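Local coordinates for putative ribose operon repressor (Burkholderia thailandensis, PDB 3EGC), which probably acts as a LacI-family transcriptional repressor, binding regulatory DNA and sensing a small ligand, perhaps a sugar, through its periplasmic-binding-protein-like domain, at residues R7-S16 and F60-A71; Y212-N223 and L230-Q239. One frame throughout, in Å; residues are numbered along the deposited sequence.

Interaction 1: R7-S16 and F60-A71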
loop_
_atom_site.group_PDB
_atom_site.type_symbol
_atom_site.label_atom_id
_atom_site.label_comp_id
_atom_site.label_asym_id
_atom_site.label_seq_id
_atom_site.Cartn_x
_atom_site.Cartn_y
_atom_site.Cartn_z
ATOM N N ARG A 7 -3.745 24.666 18.408
ATOM C CA ARG A 7 -3.688 24.679 19.883
ATOM C C ARG A 7 -3.942 23.292 20.478
ATOM O O ARG A 7 -3.398 22.977 21.539
ATOM C CB ARG A 7 -4.624 25.730 20.487
ATOM C CG ARG A 7 -6.092 25.331 20.550
ATOM C CD ARG A 7 -6.747 25.920 21.764
ATOM N NE ARG A 7 -7.907 26.778 21.447
ATOM C CZ ARG A 7 -7.827 28.030 20.986
ATOM N NH1 ARG A 7 -8.923 28.708 20.728
ATOM N NH2 ARG A 7 -6.648 28.587 20.757
ATOM N N SER A 8 -4.708 22.448 19.783
ATOM C CA SER A 8 -4.768 21.029 20.205
ATOM C C SER A 8 -3.587 20.152 19.714
ATOM O O SER A 8 -3.276 19.137 20.299
ATOM C CB SER A 8 -6.105 20.401 19.803
ATOM O OG SER A 8 -6.073 19.974 18.474
ATOM N N ASN A 9 -2.917 20.559 18.648
ATOM C CA ASN A 9 -1.838 19.729 18.067
ATOM C C ASN A 9 -2.279 18.377 17.499
ATOM O O ASN A 9 -1.498 17.408 17.503
ATOM C CB ASN A 9 -0.689 19.518 19.041
ATOM C CG ASN A 9 0.225 20.712 19.130
ATOM O OD1 ASN A 9 0.216 21.415 20.120
ATOM N ND2 ASN A 9 1.024 20.953 18.071
ATOM N N VAL A 10 -3.504 18.354 16.971
ATOM C CA VAL A 10 -4.070 17.173 16.352
ATOM C C VAL A 10 -4.571 17.623 15.004
ATOM O O VAL A 10 -5.244 18.618 14.858
ATOM C CB VAL A 10 -5.272 16.585 17.127
ATOM C CG1 VAL A 10 -5.828 15.315 16.362
ATOM C CG2 VAL A 10 -4.893 16.256 18.591
ATOM N N VAL A 11 -4.258 16.859 13.985
ATOM C CA VAL A 11 -4.740 17.213 12.675
ATOM C C VAL A 11 -5.501 15.998 12.165
ATOM O O VAL A 11 -5.162 14.900 12.515
ATOM C CB VAL A 11 -3.517 17.562 11.818
ATOM C CG1 VAL A 11 -3.706 17.200 10.385
ATOM C CG2 VAL A 11 -3.143 18.981 12.022
ATOM N N GLY A 12 -6.487 16.206 11.316
ATOM C CA GLY A 12 -7.315 15.117 10.801
ATOM C C GLY A 12 -6.816 14.735 9.415
ATOM O O GLY A 12 -6.619 15.629 8.604
ATOM N N LEU A 13 -6.531 13.449 9.170
ATOM C CA LEU A 13 -6.160 12.989 7.837
ATOM C C LEU A 13 -7.263 12.082 7.328
ATOM O O LEU A 13 -7.633 11.098 7.984
ATOM C CB LEU A 13 -4.839 12.248 7.810
ATOM C CG LEU A 13 -4.479 11.515 6.516
ATOM C CD1 LEU A 13 -4.361 12.471 5.292
ATOM C CD2 LEU A 13 -3.188 10.678 6.638
ATOM N N ILE A 14 -7.874 12.491 6.248
ATOM C CA ILE A 14 -8.996 11.758 5.712
ATOM C C ILE A 14 -8.602 11.353 4.326
ATOM O O ILE A 14 -8.281 12.170 3.530
ATOM C CB ILE A 14 -10.307 12.606 5.688
ATOM C CG1 ILE A 14 -10.733 12.931 7.126
ATOM C CG2 ILE A 14 -11.431 11.862 4.877
ATOM C CD1 ILE A 14 -11.968 13.891 7.274
ATOM N N VAL A 15 -8.610 10.071 4.065
ATOM C CA VAL A 15 -8.081 9.549 2.852
ATOM C C VAL A 15 -9.154 8.735 2.124
ATOM O O VAL A 15 -9.852 7.942 2.744
ATOM C CB VAL A 15 -6.825 8.719 3.224
ATOM C CG1 VAL A 15 -6.642 7.503 2.364
ATOM C CG2 VAL A 15 -5.586 9.637 3.238
ATOM N N SER A 16 -9.237 8.867 0.800
ATOM C CA SER A 16 -10.227 8.153 0.036
ATOM C C SER A 16 -9.972 6.617 -0.096
ATOM O O SER A 16 -10.955 5.814 -0.258
ATOM C CB SER A 16 -10.352 8.777 -1.321
ATOM O OG SER A 16 -9.064 9.009 -1.902
ATOM N N PHE A 60 -14.216 14.729 12.972
ATOM C CA PHE A 60 -12.920 15.347 13.239
ATOM C C PHE A 60 -13.064 16.824 13.730
ATOM O O PHE A 60 -12.346 17.353 14.657
ATOM C CB PHE A 60 -11.975 15.199 11.968
ATOM C CG PHE A 60 -11.380 13.783 11.797
ATOM C CD1 PHE A 60 -11.609 12.777 12.756
ATOM C CD2 PHE A 60 -10.595 13.476 10.729
ATOM C CE1 PHE A 60 -11.071 11.516 12.614
ATOM C CE2 PHE A 60 -9.996 12.196 10.586
ATOM C CZ PHE A 60 -10.246 11.220 11.518
ATOM N N PHE A 61 -13.991 17.510 13.106
ATOM C CA PHE A 61 -14.304 18.842 13.578
ATOM C C PHE A 61 -14.812 18.900 15.029
ATOM O O PHE A 61 -14.307 19.692 15.861
ATOM C CB PHE A 61 -15.250 19.538 12.632
ATOM C CG PHE A 61 -15.465 20.960 12.982
ATOM C CD1 PHE A 61 -14.397 21.853 12.928
ATOM C CD2 PHE A 61 -16.743 21.405 13.384
ATOM C CE1 PHE A 61 -14.567 23.175 13.258
ATOM C CE2 PHE A 61 -16.928 22.751 13.726
ATOM C CZ PHE A 61 -15.828 23.643 13.669
ATOM N N GLU A 62 -15.770 18.052 15.384
ATOM C CA GLU A 62 -16.246 18.070 16.749
ATOM C C GLU A 62 -15.148 17.718 17.752
ATOM O O GLU A 62 -15.131 18.223 18.869
ATOM C CB GLU A 62 -17.488 17.190 16.953
ATOM C CG GLU A 62 -17.536 15.962 16.148
ATOM C CD GLU A 62 -17.677 14.706 17.014
ATOM O OE1 GLU A 62 -18.839 14.326 17.368
ATOM O OE2 GLU A 62 -16.624 14.083 17.322
ATOM N N ARG A 63 -14.208 16.868 17.361
ATOM C CA ARG A 63 -13.061 16.582 18.210
ATOM C C ARG A 63 -12.089 17.760 18.267
ATOM O O ARG A 63 -11.095 17.715 18.955
ATOM C CB ARG A 63 -12.322 15.315 17.722
ATOM C CG ARG A 63 -13.129 14.020 17.962
ATOM C CD ARG A 63 -12.187 12.849 17.910
ATOM N NE ARG A 63 -12.730 11.695 18.613
ATOM C CZ ARG A 63 -12.604 11.504 19.927
ATOM N NH1 ARG A 63 -11.942 12.391 20.652
ATOM N NH2 ARG A 63 -13.135 10.427 20.492
ATOM N N ARG A 64 -12.410 18.814 17.542
ATOM C CA ARG A 64 -11.546 19.975 17.396
ATOM C C ARG A 64 -10.098 19.666 17.043
ATOM O O ARG A 64 -9.177 20.012 17.789
ATOM C CB ARG A 64 -11.643 20.931 18.607
ATOM C CG ARG A 64 -13.037 21.641 18.785
ATOM C CD ARG A 64 -13.439 22.374 17.520
ATOM N NE ARG A 64 -14.679 23.122 17.664
ATOM C CZ ARG A 64 -15.890 22.566 17.697
ATOM N NH1 ARG A 64 -16.002 21.258 17.608
ATOM N NH2 ARG A 64 -16.988 23.313 17.832
ATOM N N VAL A 65 -9.910 19.010 15.912
ATOM C CA VAL A 65 -8.601 18.961 15.283
ATOM C C VAL A 65 -8.264 20.369 14.791
ATOM O O VAL A 65 -9.164 21.170 14.502
ATOM C CB VAL A 65 -8.581 17.989 14.080
ATOM C CG1 VAL A 65 -8.808 16.557 14.529
ATOM C CG2 VAL A 65 -9.602 18.436 13.048
ATOM N N ASP A 66 -6.981 20.666 14.667
ATOM C CA ASP A 66 -6.566 22.013 14.292
ATOM C C ASP A 66 -6.843 22.296 12.813
ATOM O O ASP A 66 -6.924 23.432 12.380
ATOM C CB ASP A 66 -5.097 22.190 14.619
ATOM C CG ASP A 66 -4.830 22.242 16.128
ATOM O OD1 ASP A 66 -3.720 21.945 16.578
ATOM O OD2 ASP A 66 -5.717 22.651 16.851
ATOM N N GLY A 67 -6.988 21.231 12.032
ATOM C CA GLY A 67 -7.120 21.363 10.591
ATOM C C GLY A 67 -7.271 19.991 9.972
ATOM O O GLY A 67 -7.225 19.006 10.676
ATOM N N LEU A 68 -7.467 19.951 8.667
ATOM C CA LEU A 68 -7.655 18.692 7.903
ATOM C C LEU A 68 -6.806 18.636 6.655
ATOM O O LEU A 68 -6.780 19.574 5.846
ATOM C CB LEU A 68 -9.119 18.482 7.438
ATOM C CG LEU A 68 -10.286 18.336 8.407
ATOM C CD1 LEU A 68 -11.627 18.004 7.696
ATOM C CD2 LEU A 68 -9.977 17.271 9.473
ATOM N N ILE A 69 -6.182 17.491 6.463
ATOM C CA ILE A 69 -5.715 17.096 5.184
ATOM C C ILE A 69 -6.700 16.106 4.579
ATOM O O ILE A 69 -7.008 15.091 5.157
ATOM C CB ILE A 69 -4.335 16.444 5.250
ATOM C CG1 ILE A 69 -3.326 17.429 5.850
ATOM C CG2 ILE A 69 -3.968 15.908 3.832
ATOM C CD1 ILE A 69 -1.921 16.886 5.857
ATOM N N LEU A 70 -7.148 16.391 3.358
ATOM C CA LEU A 70 -8.241 15.632 2.795
ATOM C C LEU A 70 -7.893 15.102 1.395
ATOM O O LEU A 70 -7.641 15.863 0.477
ATOM C CB LEU A 70 -9.515 16.535 2.758
ATOM C CG LEU A 70 -10.685 15.955 1.969
ATOM C CD1 LEU A 70 -11.159 14.606 2.546
ATOM C CD2 LEU A 70 -11.926 16.924 1.821
ATOM N N ALA A 71 -7.838 13.809 1.240
ATOM C CA ALA A 71 -7.840 13.219 -0.103
ATOM C C ALA A 71 -9.303 12.967 -0.518
ATOM O O ALA A 71 -9.925 11.974 -0.115
ATOM C CB ALA A 71 -7.051 11.907 -0.132
#
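Strands 10-15 and 67-70 lie side by side as parallel neighbours in the N-terminal half of a periplasmic-binding-protein type I fold, where helix 50-62 leads into the second strand. Their short axes approach to 4.7 Å at an angle of 21°. The backbone ladder alternates regularly: G12 N bonds to G67 O at 3.0 Å, G12 O receives I69 N, I69 O receives I14 N, and A71 N closes the series on I14 O. Strand 40-45 pairs with the other edge of 10-15, which makes the latter an interior strand.

Apolar contacts fill both faces. On the face of I14, L68 and L70, I14 sends CG2 to L70 CD1 at 3.6 Å, while its CG1 branch, anti to the carbonyl carbon (chi1 -65°), runs along F60 and meets CE2 at 3.6 Å. F60 belongs to the last turn of helix 50-62, and its CD2 sits 3.7 Å from G12 CA, against a glycine that offers no side chain. On the other face, covered by helix 241-257 whose M249 touches I69, L13 CD1 meets I69 CG2.

Beyond a Schellman motif at R64, polar contacts take over. V10 O accepts D66 N at 2.7 Å in a nearly straight bond. The carboxylate of D66 in turn grips the turn before the strand, also drawing weak bonds from R7 N. S8 O meanwhile bonds to R63 of the second subunit. D66 OD2 takes S8 N at 3.1 Å through its syn lone pair, while N9 N reaches OD1 at 2.6 Å from 31° out of the carboxylate plane.

Interaction 2: Y212-N223 and L230-Q239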
loop_
_atom_site.group_PDB
_atom_site.type_symbol
_atom_site.label_atom_id
_atom_site.label_comp_id
_atom_site.label_asym_id
_atom_site.label_seq_id
_atom_site.Cartn_x
_atom_site.Cartn_y
_atom_site.Cartn_z
ATOM N N TYR A 212 1.065 -8.372 -23.662
ATOM C CA TYR A 212 1.740 -7.199 -23.199
ATOM C C TYR A 212 3.058 -7.204 -23.945
ATOM O O TYR A 212 3.734 -8.219 -23.973
ATOM C CB TYR A 212 1.987 -7.237 -21.694
ATOM C CG TYR A 212 2.973 -6.185 -21.295
ATOM C CD1 TYR A 212 4.323 -6.488 -21.102
ATOM C CD2 TYR A 212 2.579 -4.865 -21.164
ATOM C CE1 TYR A 212 5.246 -5.518 -20.769
ATOM C CE2 TYR A 212 3.495 -3.878 -20.804
ATOM C CZ TYR A 212 4.825 -4.198 -20.621
ATOM O OH TYR A 212 5.704 -3.186 -20.278
ATOM N N GLY A 213 3.411 -6.079 -24.558
ATOM C CA GLY A 213 4.607 -6.023 -25.349
ATOM C C GLY A 213 4.317 -5.954 -26.834
ATOM O O GLY A 213 3.930 -4.927 -27.332
ATOM N N PRO A 214 4.486 -7.072 -27.549
ATOM C CA PRO A 214 4.265 -7.160 -29.004
ATOM C C PRO A 214 2.857 -6.728 -29.482
ATOM O O PRO A 214 2.726 -6.108 -30.531
ATOM C CB PRO A 214 4.474 -8.651 -29.298
ATOM C CG PRO A 214 5.145 -9.231 -28.068
ATOM C CD PRO A 214 4.695 -8.402 -26.930
ATOM N N ASP A 215 1.818 -7.074 -28.722
ATOM C CA ASP A 215 0.440 -6.644 -29.050
ATOM C C ASP A 215 0.046 -5.257 -28.528
ATOM O O ASP A 215 -0.534 -4.472 -29.267
ATOM C CB ASP A 215 -0.579 -7.681 -28.568
ATOM C CG ASP A 215 -0.444 -9.028 -29.280
ATOM O OD1 ASP A 215 -0.087 -9.060 -30.474
ATOM O OD2 ASP A 215 -0.693 -10.061 -28.651
ATOM N N VAL A 216 0.356 -4.954 -27.272
ATOM C CA VAL A 216 0.020 -3.649 -26.660
ATOM C C VAL A 216 1.083 -3.233 -25.680
ATOM O O VAL A 216 1.407 -3.998 -24.780
ATOM C CB VAL A 216 -1.342 -3.763 -25.886
ATOM C CG1 VAL A 216 -1.693 -2.512 -25.028
ATOM C CG2 VAL A 216 -2.528 -4.180 -26.853
ATOM N N GLU A 217 1.651 -2.048 -25.851
ATOM C CA GLU A 217 2.524 -1.471 -24.824
ATOM C C GLU A 217 1.737 -0.556 -23.880
ATOM O O GLU A 217 0.596 -0.171 -24.182
ATOM C CB GLU A 217 3.783 -0.803 -25.422
ATOM C CG GLU A 217 4.861 -1.847 -25.860
ATOM C CD GLU A 217 6.076 -1.252 -26.581
ATOM O OE1 GLU A 217 6.218 -0.021 -26.716
ATOM O OE2 GLU A 217 6.941 -2.033 -27.000
ATOM N N ILE A 218 2.334 -0.259 -22.725
ATOM C CA ILE A 218 1.683 0.472 -21.659
ATOM C C ILE A 218 2.618 1.416 -20.931
ATOM O O ILE A 218 3.705 1.013 -20.499
ATOM C CB ILE A 218 1.077 -0.492 -20.577
ATOM C CG1 ILE A 218 0.019 -1.414 -21.207
ATOM C CG2 ILE A 218 0.513 0.321 -19.376
ATOM C CD1 ILE A 218 -0.593 -2.484 -20.199
ATOM N N VAL A 219 2.212 2.679 -20.796
ATOM C CA VAL A 219 2.903 3.548 -19.843
ATOM C C VAL A 219 1.868 3.879 -18.771
ATOM O O VAL A 219 0.697 4.004 -19.087
ATOM C CB VAL A 219 3.490 4.832 -20.504
ATOM C CG1 VAL A 219 4.568 4.447 -21.451
ATOM C CG2 VAL A 219 2.342 5.678 -21.287
ATOM N N SER A 220 2.320 4.023 -17.531
ATOM C CA SER A 220 1.456 4.135 -16.399
ATOM C C SER A 220 1.930 5.256 -15.474
ATOM O O SER A 220 3.122 5.562 -15.456
ATOM C CB SER A 220 1.458 2.817 -15.627
ATOM O OG SER A 220 0.580 2.852 -14.509
ATOM N N PHE A 221 1.003 5.855 -14.712
ATOM C CA PHE A 221 1.374 6.608 -13.513
ATOM C C PHE A 221 1.612 5.662 -12.314
ATOM O O PHE A 221 1.073 4.567 -12.270
ATOM C CB PHE A 221 0.300 7.629 -13.096
ATOM C CG PHE A 221 0.340 8.934 -13.882
ATOM C CD1 PHE A 221 0.576 10.119 -13.222
ATOM C CD2 PHE A 221 0.060 8.970 -15.258
ATOM C CE1 PHE A 221 0.576 11.328 -13.891
ATOM C CE2 PHE A 221 0.064 10.171 -15.957
ATOM C CZ PHE A 221 0.317 11.358 -15.297
ATOM N N ASP A 222 2.416 6.125 -11.347
ATOM C CA ASP A 222 2.770 5.330 -10.184
ATOM C C ASP A 222 3.912 4.361 -10.468
ATOM O O ASP A 222 3.850 3.525 -11.390
ATOM C CB ASP A 222 1.558 4.594 -9.643
ATOM C CG ASP A 222 0.444 5.530 -9.278
ATOM O OD1 ASP A 222 0.768 6.667 -8.782
ATOM O OD2 ASP A 222 -0.714 5.152 -9.543
ATOM N N ASN A 223 4.934 4.432 -9.634
ATOM C CA ASN A 223 6.130 3.641 -9.833
ATOM C C ASN A 223 6.149 2.480 -8.852
ATOM O O ASN A 223 6.614 2.621 -7.724
ATOM C CB ASN A 223 7.377 4.534 -9.603
ATOM C CG ASN A 223 8.657 3.820 -9.880
ATOM O OD1 ASN A 223 8.649 2.664 -10.332
ATOM N ND2 ASN A 223 9.782 4.519 -9.690
ATOM N N LEU A 230 8.417 -6.773 -15.761
ATOM C CA LEU A 230 7.774 -7.112 -17.026
ATOM C C LEU A 230 8.763 -6.987 -18.185
ATOM O O LEU A 230 9.755 -6.251 -18.113
ATOM C CB LEU A 230 6.586 -6.195 -17.271
ATOM C CG LEU A 230 5.148 -6.603 -16.914
ATOM C CD1 LEU A 230 5.042 -7.858 -16.036
ATOM C CD2 LEU A 230 4.404 -5.427 -16.286
ATOM N N ASP A 231 8.476 -7.691 -19.266
ATOM C CA ASP A 231 9.319 -7.611 -20.440
ATOM C C ASP A 231 8.502 -7.113 -21.627
ATOM O O ASP A 231 7.677 -7.868 -22.166
ATOM C CB ASP A 231 9.892 -9.002 -20.757
ATOM C CG ASP A 231 10.698 -9.000 -22.048
ATOM O OD1 ASP A 231 10.251 -9.693 -23.016
ATOM O OD2 ASP A 231 11.714 -8.253 -22.117
ATOM N N PRO A 232 8.718 -5.851 -22.040
ATOM C CA PRO A 232 9.704 -4.961 -21.470
ATOM C C PRO A 232 9.220 -4.370 -20.146
ATOM O O PRO A 232 8.040 -4.546 -19.774
ATOM C CB PRO A 232 9.801 -3.865 -22.531
ATOM C CG PRO A 232 8.462 -3.818 -23.101
ATOM C CD PRO A 232 8.024 -5.213 -23.185
ATOM N N PRO A 233 10.131 -3.714 -19.406
ATOM C CA PRO A 233 9.701 -2.980 -18.207
ATOM C C PRO A 233 8.675 -1.918 -18.533
ATOM O O PRO A 233 8.779 -1.203 -19.551
ATOM C CB PRO A 233 10.994 -2.356 -17.696
ATOM C CG PRO A 233 12.077 -3.353 -18.139
ATOM C CD PRO A 233 11.598 -3.839 -19.495
ATOM N N LEU A 234 7.709 -1.764 -17.650
ATOM C CA LEU A 234 6.636 -0.844 -17.908
ATOM C C LEU A 234 7.035 0.579 -17.508
ATOM O O LEU A 234 7.222 0.864 -16.323
ATOM C CB LEU A 234 5.404 -1.309 -17.158
ATOM C CG LEU A 234 4.060 -0.934 -17.778
ATOM C CD1 LEU A 234 3.107 -1.985 -17.313
ATOM C CD2 LEU A 234 3.648 0.451 -17.317
ATOM N N PRO A 235 7.177 1.486 -18.495
ATOM C CA PRO A 235 7.577 2.844 -18.116
ATOM C C PRO A 235 6.511 3.594 -17.309
ATOM O O PRO A 235 5.327 3.466 -17.566
ATOM C CB PRO A 235 7.863 3.525 -19.452
ATOM C CG PRO A 235 7.853 2.347 -20.521
ATOM C CD PRO A 235 6.930 1.357 -19.941
ATOM N N VAL A 236 6.958 4.350 -16.313
ATOM C CA VAL A 236 6.049 4.916 -15.356
ATOM C C VAL A 236 6.296 6.351 -15.103
ATOM O O VAL A 236 7.416 6.782 -15.090
ATOM C CB VAL A 236 6.155 4.256 -13.959
ATOM C CG1 VAL A 236 4.792 3.751 -13.552
ATOM C CG2 VAL A 236 7.158 3.174 -13.980
ATOM N N VAL A 237 5.233 7.094 -14.874
ATOM C CA VAL A 237 5.395 8.408 -14.314
ATOM C C VAL A 237 5.311 8.321 -12.790
ATOM O O VAL A 237 4.238 8.062 -12.206
ATOM C CB VAL A 237 4.498 9.506 -14.990
ATOM C CG1 VAL A 237 3.246 8.948 -15.535
ATOM C CG2 VAL A 237 4.253 10.721 -14.028
ATOM N N GLU A 238 6.467 8.469 -12.161
ATOM C CA GLU A 238 6.542 8.430 -10.727
ATOM C C GLU A 238 5.980 9.690 -10.126
ATOM O O GLU A 238 6.326 10.785 -10.546
ATOM C CB GLU A 238 7.988 8.214 -10.259
ATOM C CG GLU A 238 8.165 8.184 -8.755
ATOM C CD GLU A 238 9.599 8.040 -8.372
ATOM O OE1 GLU A 238 10.225 9.061 -7.958
ATOM O OE2 GLU A 238 10.112 6.896 -8.503
ATOM N N GLN A 239 5.109 9.517 -9.136
ATOM C CA GLN A 239 4.572 10.647 -8.388
ATOM C C GLN A 239 5.378 10.791 -7.107
ATOM O O GLN A 239 5.745 9.764 -6.537
ATOM C CB GLN A 239 3.098 10.440 -8.092
ATOM C CG GLN A 239 2.256 10.491 -9.316
ATOM C CD GLN A 239 0.762 10.622 -8.974
ATOM O OE1 GLN A 239 0.259 11.734 -8.762
ATOM N NE2 GLN A 239 0.070 9.482 -8.880
HETATM O O HOH W 1 4.660 6.864 -7.600
#
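In the C-terminal half of the periplasmic-binding-protein fold, strands 217-221 and 236-238 run parallel, joined by a short connection without a helix, with D222, N223, E238 and Q239 at and just past their C-terminal ends, the side that in this fold faces the cleft between the lobes. S220 and F221 pair with V236 and V237: P235 O accepts S220 N, S220 O accepts V237 N at 2.7 Å, and V237 O accepts D222 N.

At the opposite end, a chi1 of 166°, which sets CG anti to the backbone N, carries the Y212 ring toward L230 and P232, and Y212 OH donates to P232 O at 2.7 Å from above the carbonyl plane. L234 CD2 lies 3.8 Å from I218 CG2. V237 and F221 share a face of the sheet, though their modelled contact is too short to be trusted in detail; R143 makes a cation-pi contact with F221.

Q239 NE2 donates to D222 OD1 at 2.9 Å, on the syn side; N223 ND2 reaches E238 OE2 at 2.7 Å through the anti lone pair, the two planes only 19° apart. A water accepts from N223 N and Q239 N.

Further polar partners are H195 N for D222 OD2, S107 OG for Q239 OE1 and, in a salt bridge, R270 for E238 OE1. Such two-sided bonding should fix the rotation of both carboxylates and the Q239 amide, and R270 would probably stabilise the negative charge of E238.

How the interactions relate
Interactions 1 and 2 follow one another along the chain, on opposite sides of its centre, with their own centres about 37 Å apart and nearest atoms about 11 Å apart. Each joins neighbouring parallel strands in the central sheet of its own lobe: 10-15 and 67-70 in the first, 217-221 and 236-238 in the second. Helix 241-257, which directly follows segment 230-239, packs on V11 and I69 of interaction 1 and so ties the halves together. Interaction 1 lies beside the dimer interface, where S8 O bonds to R63 of the second subunit, whereas interaction 2 lies within its own chain and touches no other chain of the assembly.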